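Local coordinates for protein Non-sulfated chondroitin lyase E66 (Autographa californica nucleopolyhedrovirus, PDB 3VSN) that cleaves non-sulfated chondroitin as a lyase of the viral envelope, is essential for oral infectivity and may digest the chondroitin sulfate barrier of the host midgut's peritrophic matrix, at residues H512-T517 against C553-V558. Sequence-based numbering, arbitrary orientation.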
# COMPACT_ATOMS: atom_id res chain seq x y z
N HIS A 512 13.19 14.70 17.18
CA HIS A 512 14.15 14.82 18.27
C HIS A 512 15.28 13.85 18.07
O HIS A 512 15.08 12.75 17.56
CB HIS A 512 13.49 14.51 19.62
CG HIS A 512 12.42 15.50 20.01
ND1 HIS A 512 12.70 16.67 20.62
CD2 HIS A 512 11.04 15.46 19.87
CE1 HIS A 512 11.56 17.34 20.85
NE2 HIS A 512 10.54 16.60 20.39
N ARG A 513 16.49 14.25 18.46
CA ARG A 513 17.63 13.35 18.52
C ARG A 513 17.47 12.49 19.78
O ARG A 513 16.98 12.97 20.80
CB ARG A 513 18.94 14.15 18.56
CG ARG A 513 20.20 13.37 18.91
CD ARG A 513 21.43 14.28 18.87
NE ARG A 513 22.63 13.58 19.32
CZ ARG A 513 23.06 13.55 20.58
NH1 ARG A 513 24.16 12.88 20.89
NH2 ARG A 513 22.40 14.20 21.53
N VAL A 514 17.85 11.22 19.69
CA VAL A 514 17.83 10.33 20.86
C VAL A 514 19.26 9.88 21.16
O VAL A 514 19.80 9.01 20.47
CB VAL A 514 16.90 9.10 20.65
CG1 VAL A 514 16.93 8.19 21.87
CG2 VAL A 514 15.47 9.55 20.37
N PRO A 515 19.89 10.48 22.19
CA PRO A 515 21.24 10.02 22.53
C PRO A 515 21.20 8.66 23.21
O PRO A 515 20.23 8.32 23.89
CB PRO A 515 21.75 11.09 23.51
CG PRO A 515 20.51 11.68 24.11
CD PRO A 515 19.47 11.62 23.02
N ILE A 516 22.24 7.87 22.98
CA ILE A 516 22.42 6.60 23.67
C ILE A 516 23.88 6.54 24.10
O ILE A 516 24.78 6.54 23.27
CB ILE A 516 22.10 5.37 22.78
CG1 ILE A 516 20.69 5.49 22.16
CG2 ILE A 516 22.25 4.08 23.58
CD1 ILE A 516 20.33 4.37 21.20
N THR A 517 24.11 6.50 25.41
CA THR A 517 25.48 6.47 25.92
C THR A 517 26.23 5.28 25.31
O THR A 517 25.70 4.17 25.25
CB THR A 517 25.50 6.42 27.46
OG1 THR A 517 24.64 7.46 27.97
CG2 THR A 517 26.92 6.63 27.99
N CYS A 553 20.42 8.07 15.38
CA CYS A 553 19.27 7.76 16.24
C CYS A 553 18.39 8.98 16.44
O CYS A 553 18.87 10.05 16.83
CB CYS A 553 19.75 7.22 17.59
SG CYS A 553 18.45 6.47 18.59
N TYR A 554 17.10 8.83 16.16
CA TYR A 554 16.15 9.91 16.32
C TYR A 554 14.77 9.37 16.67
O TYR A 554 14.54 8.16 16.61
CB TYR A 554 16.09 10.77 15.04
CG TYR A 554 15.48 10.05 13.85
CD1 TYR A 554 14.12 10.13 13.59
CD2 TYR A 554 16.28 9.30 12.99
CE1 TYR A 554 13.55 9.47 12.50
CE2 TYR A 554 15.73 8.64 11.89
CZ TYR A 554 14.37 8.73 11.65
OH TYR A 554 13.81 8.08 10.57
N LYS A 555 13.87 10.27 17.05
CA LYS A 555 12.47 9.89 17.22
C LYS A 555 11.56 10.94 16.60
O LYS A 555 11.95 12.11 16.45
CB LYS A 555 12.12 9.65 18.70
CG LYS A 555 11.98 10.91 19.53
CD LYS A 555 11.27 10.64 20.85
CE LYS A 555 10.94 11.96 21.52
NZ LYS A 555 10.61 11.83 22.97
N LEU A 556 10.37 10.50 16.21
CA LEU A 556 9.34 11.39 15.71
C LEU A 556 8.14 11.30 16.66
O LEU A 556 7.86 10.23 17.19
CB LEU A 556 8.92 10.99 14.29
CG LEU A 556 9.99 10.99 13.17
CD1 LEU A 556 9.39 10.49 11.87
CD2 LEU A 556 10.60 12.37 12.97
N ASN A 557 7.48 12.43 16.88
CA ASN A 557 6.23 12.50 17.66
C ASN A 557 5.15 13.13 16.83
O ASN A 557 5.44 14.01 16.01
CB ASN A 557 6.39 13.43 18.86
CG ASN A 557 7.21 12.83 19.96
OD1 ASN A 557 6.98 11.70 20.39
ND2 ASN A 557 8.17 13.59 20.45
N VAL A 558 3.91 12.73 17.08
CA VAL A 558 2.76 13.48 16.60
C VAL A 558 2.79 14.83 17.34
O VAL A 558 2.94 14.87 18.56
CB VAL A 558 1.43 12.76 16.89
CG1 VAL A 558 0.24 13.61 16.46
CG2 VAL A 558 1.39 11.41 16.18
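K555 holds CG between its own backbone N and carbonyl carbon (chi1 75°), and H512 sets CG beside its backbone N, anti to the carbonyl carbon (chi1 -65°); these torsions lay the lysine chain, extended beyond CG, next to the histidine on one face of an antiparallel β-sheet. The two residues form a hydrogen-bonded pair joining the end of strand 509-513 to strand 550-558 in the β-sandwich part of the lyase, away from the catalytic residues. H512 N gives its hydrogen to K555 O at 3.0 Å, while K555 N returns a bond of 2.8 Å to H512 O. On the sheet face shared by these two side chains, the K555 methylene CE approaches H512 CD2 obliquely at 3.9 Å, and the ammonium group carries on to a salt bridge with D563. R513 and Y554 follow as a non-hydrogen-bonded pair whose side chains diverge: R513 binds V521 O through NH1, and the Y554 hydroxyl bonds to R366 O.

Beyond R513 the 512-517 segment leaves the strand, but V514 N still reaches C553 O at 3.3 Å. That bond is straight at the hydrogen, yet the donor stands well above the carbonyl plane; the same oxygen also accepts a bond from Q538 NE2. V514 points into the interface, its CG2 lying 3.7 Å from K555 CB. The buried V514 O finds no hydrogen-bonding partner. On the C553 side, the sulfur SG meets V514 CB at 3.7 Å and I516 CD1 at 3.8 Å.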